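Local structure of trigger factor (Thermotoga maritima, 2NSC) at residues I24-L35 / F62-L70. The protein probably acts as a ribosome-binding chaperone that keeps newly made proteins in an open conformation and isomerises peptidyl-proline bonds, this chain being its N-terminal, ribosome-binding domain. Sequence-based numbering, arbitrary orientation.
Sequences IAQAEDKAVRYL and FQEYTLDFL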
ATOM      1  N   ILE A  24      -4.039   0.646   5.414  1.00 19.09           N
ATOM      2  CA  ILE A  24      -3.425  -0.434   4.657  1.00 19.33           C
ATOM      3  C   ILE A  24      -4.416  -1.599   4.513  1.00 19.10           C
ATOM      4  O   ILE A  24      -4.643  -2.090   3.412  1.00 18.63           O
ATOM      5  CB  ILE A  24      -2.106  -0.882   5.316  1.00 19.04           C
ATOM      6  CG1 ILE A  24      -1.091   0.261   5.251  1.00 18.97           C
ATOM      7  CG2 ILE A  24      -1.543  -2.150   4.640  1.00 19.62           C
ATOM      8  CD1 ILE A  24       0.261  -0.084   5.864  1.00 19.85           C
ATOM      9  N   ALA A  25      -5.030  -1.997   5.621  1.00 18.79           N
ATOM     10  CA  ALA A  25      -6.037  -3.044   5.584  1.00 19.64           C
ATOM     11  C   ALA A  25      -7.223  -2.669   4.674  1.00 19.79           C
ATOM     12  O   ALA A  25      -7.647  -3.492   3.846  1.00 19.39           O
ATOM     13  CB  ALA A  25      -6.499  -3.397   6.998  1.00 19.03           C
ATOM     14  N   GLN A  26      -7.729  -1.438   4.811  1.00 20.50           N
ATOM     15  CA  GLN A  26      -8.781  -0.913   3.918  1.00 22.07           C
ATOM     16  C   GLN A  26      -8.376  -0.965   2.429  1.00 21.30           C
ATOM     17  O   GLN A  26      -9.165  -1.385   1.581  1.00 21.76           O
ATOM     18  CB  GLN A  26      -9.217   0.494   4.333  1.00 21.61           C
ATOM     19  CG  GLN A  26     -10.133   0.506   5.587  1.00 24.79           C
ATOM     20  CD  GLN A  26     -10.460   1.918   6.096  1.00 25.13           C
ATOM     21  OE1 GLN A  26      -9.585   2.633   6.596  1.00 31.35           O
ATOM     22  NE2 GLN A  26     -11.724   2.315   5.978  1.00 29.32           N
ATOM     23  N   ALA A  27      -7.136  -0.589   2.133  1.00 20.67           N
ATOM     24  CA  ALA A  27      -6.608  -0.620   0.766  1.00 20.52           C
ATOM     25  C   ALA A  27      -6.465  -2.056   0.243  1.00 20.89           C
ATOM     26  O   ALA A  27      -6.817  -2.327  -0.908  1.00 20.39           O
ATOM     27  CB  ALA A  27      -5.279   0.109   0.695  1.00 20.36           C
ATOM     28  N   GLU A  28      -5.952  -2.962   1.083  1.00 20.67           N
ATOM     29  CA  GLU A  28      -5.898  -4.387   0.750  1.00 21.40           C
ATOM     30  C   GLU A  28      -7.284  -4.914   0.380  1.00 20.88           C
ATOM     31  O   GLU A  28      -7.417  -5.636  -0.592  1.00 20.45           O
ATOM     32  CB  GLU A  28      -5.315  -5.202   1.906  1.00 21.30           C
ATOM     33  CG  GLU A  28      -3.830  -4.936   2.167  1.00 23.44           C
ATOM     34  CD  GLU A  28      -3.249  -5.818   3.272  1.00 23.86           C
ATOM     35  OE1 GLU A  28      -3.258  -5.413   4.441  1.00 29.30           O
ATOM     36  OE2 GLU A  28      -2.769  -6.917   2.984  1.00 26.89           O
ATOM     37  N   ASP A  29      -8.309  -4.538   1.155  1.00 20.85           N
ATOM     38  CA  ASP A  29      -9.703  -4.910   0.881  1.00 20.78           C
ATOM     39  C   ASP A  29     -10.200  -4.371  -0.474  1.00 20.36           C
ATOM     40  O   ASP A  29     -10.935  -5.058  -1.179  1.00 20.31           O
ATOM     41  CB  ASP A  29     -10.635  -4.392   1.989  1.00 21.12           C
ATOM     42  CG  ASP A  29     -10.535  -5.184   3.290  1.00 24.05           C
ATOM     43  OD1 ASP A  29     -10.018  -6.328   3.267  1.00 27.01           O
ATOM     44  OD2 ASP A  29     -11.007  -4.665   4.346  1.00 25.97           O
ATOM     45  N   LYS A  30      -9.840  -3.134  -0.825  1.00 19.65           N
ATOM     46  CA  LYS A  30     -10.221  -2.605  -2.125  1.00 19.29           C
ATOM     47  C   LYS A  30      -9.533  -3.423  -3.210  1.00 19.89           C
ATOM     48  O   LYS A  30     -10.132  -3.709  -4.248  1.00 19.51           O
ATOM     49  CB  LYS A  30      -9.835  -1.141  -2.278  1.00 19.16           C
ATOM     50  CG  LYS A  30     -10.578  -0.172  -1.354  1.00 19.52           C
ATOM     51  CD  LYS A  30     -10.044   1.246  -1.510  1.00 18.93           C
ATOM     52  CE  LYS A  30     -10.601   2.160  -0.424  1.00 22.40           C
ATOM     53  NZ  LYS A  30     -10.174   3.582  -0.641  1.00 22.41           N
ATOM     54  N   ALA A  31      -8.275  -3.798  -2.965  1.00 19.59           N
ATOM     55  CA  ALA A  31      -7.504  -4.597  -3.915  1.00 20.14           C
ATOM     56  C   ALA A  31      -8.159  -5.952  -4.176  1.00 20.47           C
ATOM     57  O   ALA A  31      -8.246  -6.396  -5.317  1.00 20.99           O
ATOM     58  CB  ALA A  31      -6.062  -4.781  -3.415  1.00 20.03           C
ATOM     59  N   VAL A  32      -8.627  -6.609  -3.118  1.00 20.85           N
ATOM     60  CA  VAL A  32      -9.353  -7.881  -3.252  1.00 20.70           C
ATOM     61  C   VAL A  32     -10.625  -7.688  -4.089  1.00 21.03           C
ATOM     62  O   VAL A  32     -10.892  -8.441  -5.020  1.00 21.32           O
ATOM     63  CB  VAL A  32      -9.677  -8.492  -1.851  1.00 20.41           C
ATOM     64  CG1 VAL A  32     -10.571  -9.689  -1.972  1.00 19.42           C
ATOM     65  CG2 VAL A  32      -8.382  -8.841  -1.097  1.00 19.62           C
ATOM     66  N   ARG A  33     -11.389  -6.660  -3.743  1.00 21.15           N
ATOM     67  CA  ARG A  33     -12.610  -6.266  -4.446  1.00 21.77           C
ATOM     68  C   ARG A  33     -12.345  -6.043  -5.939  1.00 21.51           C
ATOM     69  O   ARG A  33     -13.080  -6.522  -6.791  1.00 21.28           O
ATOM     70  CB  ARG A  33     -13.130  -4.973  -3.808  1.00 21.45           C
ATOM     71  CG  ARG A  33     -14.585  -4.619  -4.060  1.00 23.36           C
ATOM     72  CD  ARG A  33     -14.997  -3.499  -3.086  1.00 22.86           C
ATOM     73  NE  ARG A  33     -14.927  -4.023  -1.735  1.00 22.89           N
ATOM     74  CZ  ARG A  33     -14.477  -3.380  -0.667  1.00 22.51           C
ATOM     75  NH1 ARG A  33     -14.024  -2.124  -0.739  1.00 20.30           N
ATOM     76  NH2 ARG A  33     -14.484  -4.024   0.492  1.00 22.40           N
ATOM     77  N   TYR A  34     -11.282  -5.302  -6.237  1.00 21.57           N
ATOM     78  CA  TYR A  34     -10.938  -4.938  -7.605  1.00 21.39           C
ATOM     79  C   TYR A  34     -10.564  -6.177  -8.419  1.00 21.14           C
ATOM     80  O   TYR A  34     -10.989  -6.344  -9.560  1.00 20.78           O
ATOM     81  CB  TYR A  34      -9.759  -3.959  -7.562  1.00 21.33           C
ATOM     82  CG  TYR A  34      -9.213  -3.584  -8.912  1.00 21.88           C
ATOM     83  CD1 TYR A  34      -9.768  -2.525  -9.641  1.00 22.60           C
ATOM     84  CD2 TYR A  34      -8.117  -4.251  -9.449  1.00 21.40           C
ATOM     85  CE1 TYR A  34      -9.261  -2.162 -10.894  1.00 22.31           C
ATOM     86  CE2 TYR A  34      -7.605  -3.889 -10.698  1.00 22.20           C
ATOM     87  CZ  TYR A  34      -8.187  -2.851 -11.415  1.00 21.68           C
ATOM     88  OH  TYR A  34      -7.689  -2.496 -12.653  1.00 23.68           O
ATOM     89  N   LEU A  35      -9.746  -7.037  -7.819  1.00 21.40           N
ATOM     90  CA  LEU A  35      -9.263  -8.241  -8.473  1.00 21.04           C
ATOM     91  C   LEU A  35     -10.382  -9.244  -8.728  1.00 22.00           C
ATOM     92  O   LEU A  35     -10.375  -9.911  -9.765  1.00 21.99           O
ATOM     93  CB  LEU A  35      -8.158  -8.880  -7.651  1.00 20.79           C
ATOM     94  CG  LEU A  35      -6.842  -8.098  -7.753  1.00 20.31           C
ATOM     95  CD1 LEU A  35      -5.874  -8.503  -6.646  1.00 19.50           C
ATOM     96  CD2 LEU A  35      -6.199  -8.266  -9.142  1.00 18.59           C
ATOM     97  N   PHE A  62       0.789  -8.187  -5.266  1.00 27.49           N
ATOM     98  CA  PHE A  62      -0.414  -7.786  -4.541  1.00 25.98           C
ATOM     99  C   PHE A  62      -0.218  -6.425  -3.888  1.00 25.86           C
ATOM    100  O   PHE A  62      -1.151  -5.624  -3.856  1.00 25.83           O
ATOM    101  CB  PHE A  62      -0.852  -8.819  -3.494  1.00 25.14           C
ATOM    102  CG  PHE A  62      -2.160  -8.465  -2.810  1.00 24.40           C
ATOM    103  CD1 PHE A  62      -3.388  -8.865  -3.368  1.00 23.75           C
ATOM    104  CD2 PHE A  62      -2.170  -7.720  -1.628  1.00 20.81           C
ATOM    105  CE1 PHE A  62      -4.602  -8.532  -2.776  1.00 22.31           C
ATOM    106  CE2 PHE A  62      -3.386  -7.373  -1.013  1.00 22.16           C
ATOM    107  CZ  PHE A  62      -4.611  -7.783  -1.584  1.00 22.01           C
ATOM    108  N   GLN A  63       0.994  -6.178  -3.382  1.00 25.09           N
ATOM    109  CA  GLN A  63       1.376  -4.901  -2.775  1.00 24.99           C
ATOM    110  C   GLN A  63       1.201  -3.722  -3.722  1.00 23.91           C
ATOM    111  O   GLN A  63       0.886  -2.621  -3.286  1.00 23.33           O
ATOM    112  CB  GLN A  63       2.858  -4.895  -2.382  1.00 24.92           C
ATOM    113  CG  GLN A  63       3.302  -5.832  -1.308  1.00 26.01           C
ATOM    114  CD  GLN A  63       4.746  -5.557  -0.916  1.00 27.30           C
ATOM    115  OE1 GLN A  63       5.382  -4.601  -1.409  1.00 28.99           O
ATOM    116  NE2 GLN A  63       5.269  -6.371  -0.002  1.00 31.39           N
ATOM    117  N   GLU A  64       1.482  -3.945  -5.008  1.00 23.12           N
ATOM    118  CA  GLU A  64       1.352  -2.900  -6.023  1.00 22.50           C
ATOM    119  C   GLU A  64      -0.085  -2.397  -6.087  1.00 21.51           C
ATOM    120  O   GLU A  64      -0.318  -1.186  -6.156  1.00 21.41           O
ATOM    121  CB  GLU A  64       1.788  -3.416  -7.395  1.00 22.63           C
ATOM    122  CG  GLU A  64       3.269  -3.791  -7.465  1.00 25.36           C
ATOM    123  CD  GLU A  64       4.200  -2.668  -6.964  1.00 29.95           C
ATOM    124  OE1 GLU A  64       4.004  -1.478  -7.332  1.00 29.84           O
ATOM    125  OE2 GLU A  64       5.140  -2.993  -6.200  1.00 31.91           O
ATOM    126  N   TYR A  65      -1.034  -3.334  -6.052  1.00 20.38           N
ATOM    127  CA  TYR A  65      -2.463  -3.006  -6.034  1.00 19.90           C
ATOM    128  C   TYR A  65      -2.839  -2.312  -4.736  1.00 19.23           C
ATOM    129  O   TYR A  65      -3.601  -1.337  -4.733  1.00 18.65           O
ATOM    130  CB  TYR A  65      -3.318  -4.265  -6.264  1.00 20.09           C
ATOM    131  CG  TYR A  65      -3.378  -4.705  -7.720  1.00 19.92           C
ATOM    132  CD1 TYR A  65      -4.025  -3.907  -8.685  1.00 19.75           C
ATOM    133  CD2 TYR A  65      -2.771  -5.905  -8.148  1.00 20.28           C
ATOM    134  CE1 TYR A  65      -4.095  -4.296 -10.045  1.00 18.97           C
ATOM    135  CE2 TYR A  65      -2.824  -6.295  -9.532  1.00 19.75           C
ATOM    136  CZ  TYR A  65      -3.495  -5.484 -10.460  1.00 19.24           C
ATOM    137  OH  TYR A  65      -3.577  -5.836 -11.797  1.00 19.63           O
ATOM    138  N   THR A  66      -2.279  -2.802  -3.630  1.00 18.73           N
ATOM    139  CA  THR A  66      -2.476  -2.147  -2.336  1.00 18.81           C
ATOM    140  C   THR A  66      -2.003  -0.697  -2.371  1.00 18.75           C
ATOM    141  O   THR A  66      -2.715   0.200  -1.922  1.00 18.88           O
ATOM    142  CB  THR A  66      -1.836  -2.927  -1.168  1.00 18.64           C
ATOM    143  OG1 THR A  66      -2.377  -4.256  -1.141  1.00 19.53           O
ATOM    144  CG2 THR A  66      -2.158  -2.260   0.162  1.00 18.67           C
ATOM    145  N   LEU A  67      -0.825  -0.458  -2.935  1.00 18.50           N
ATOM    146  CA  LEU A  67      -0.306   0.888  -3.016  1.00 18.50           C
ATOM    147  C   LEU A  67      -1.139   1.754  -3.954  1.00 18.71           C
ATOM    148  O   LEU A  67      -1.325   2.937  -3.675  1.00 19.66           O
ATOM    149  CB  LEU A  67       1.159   0.868  -3.445  1.00 18.31           C
ATOM    150  CG  LEU A  67       2.141   0.505  -2.345  1.00 17.96           C
ATOM    151  CD1 LEU A  67       3.435  -0.025  -2.970  1.00 17.31           C
ATOM    152  CD2 LEU A  67       2.396   1.702  -1.418  1.00 15.71           C
ATOM    153  N   ASP A  68      -1.648   1.180  -5.051  1.00 18.81           N
ATOM    154  CA  ASP A  68      -2.548   1.921  -5.971  1.00 18.46           C
ATOM    155  C   ASP A  68      -3.718   2.526  -5.206  1.00 18.71           C
ATOM    156  O   ASP A  68      -4.039   3.689  -5.371  1.00 18.05           O
ATOM    157  CB  ASP A  68      -3.136   1.013  -7.057  1.00 17.76           C
ATOM    158  CG  ASP A  68      -2.148   0.697  -8.169  1.00 20.37           C
ATOM    159  OD1 ASP A  68      -1.155   1.442  -8.334  1.00 22.07           O
ATOM    160  OD2 ASP A  68      -2.366  -0.307  -8.885  1.00 19.97           O
ATOM    161  N   PHE A  69      -4.369   1.708  -4.380  1.00 18.77           N
ATOM    162  CA  PHE A  69      -5.507   2.187  -3.621  1.00 19.58           C
ATOM    163  C   PHE A  69      -5.129   3.143  -2.484  1.00 20.29           C
ATOM    164  O   PHE A  69      -5.908   4.036  -2.143  1.00 20.71           O
ATOM    165  CB  PHE A  69      -6.396   1.026  -3.165  1.00 19.13           C
ATOM    166  CG  PHE A  69      -7.228   0.448  -4.283  1.00 18.74           C
ATOM    167  CD1 PHE A  69      -8.339   1.144  -4.764  1.00 18.73           C
ATOM    168  CD2 PHE A  69      -6.865  -0.762  -4.890  1.00 16.05           C
ATOM    169  CE1 PHE A  69      -9.098   0.622  -5.821  1.00 19.87           C
ATOM    170  CE2 PHE A  69      -7.599  -1.284  -5.933  1.00 15.80           C
ATOM    171  CZ  PHE A  69      -8.714  -0.600  -6.413  1.00 19.04           C
ATOM    172  N   LEU A  70      -3.942   2.983  -1.908  1.00 21.02           N
ATOM    173  CA  LEU A  70      -3.490   3.958  -0.927  1.00 23.04           C
ATOM    174  C   LEU A  70      -3.315   5.321  -1.597  1.00 25.25           C
ATOM    175  O   LEU A  70      -3.700   6.337  -1.033  1.00 25.06           O
ATOM    176  CB  LEU A  70      -2.203   3.524  -0.229  1.00 21.90           C
ATOM    177  CG  LEU A  70      -2.289   2.421   0.830  1.00 20.81           C
ATOM    178  CD1 LEU A  70      -0.877   2.083   1.233  1.00 18.02           C
ATOM    179  CD2 LEU A  70      -3.125   2.843   2.063  1.00 18.18           C
TER
HETATM  180  O   HOH W   1      -7.612   3.142   0.036  1.00 23.42           O
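Helices 24-35 and 62-70 cross steeply, their N-to-C directions 112° apart and their axes approaching to 8.0 Å, with Glu28 and Thr66 the closest CA pair at 5.1 Å. Two alanines permit this approach. Ala27 CB lies 3.7 Å from Leu70 CD2 and also meets Thr66 and the CB of Phe69, while Ala31 fits as a knob among Phe62, Tyr65, Thr66 and Phe69. Knobs answer from the other helix. With CG anti to the backbone N (chi1 -176°), the Phe62 ring swings across on one flank and brings CZ to 3.9 Å from Val32 CG2, which sits at the ring edge, with Leu35 CD1 and the CG of Glu28 also against the ring. On the other flank Phe69 enters among Ala27, Lys30, Ala31 and Tyr34. Lys30 CB lies over its face, 3.8 Å from the ring centroid in a CH-pi contact, and the extended chain beyond carries NZ to a water that also donates to Phe69 O, bridging the helices where no direct hydrogen bond does. Phe69 also turns its edge toward the face of Tyr34, offset and with the planes 67° apart. Tyr34 CE2 in turn touches Tyr65 CE1 at 3.6 Å, completing an aromatic cluster, and Leu35 CD2 covers one face of Tyr65. Glu28 OE2 forms a salt bridge with Lys55 NZ; the helix that carries this lysine, 51-58, also packs against Val32, Leu35 and Phe62. The arrangement is a knobs-into-holes crossing, centred on small alanines, within the helical part of the trigger factor N-terminal domain.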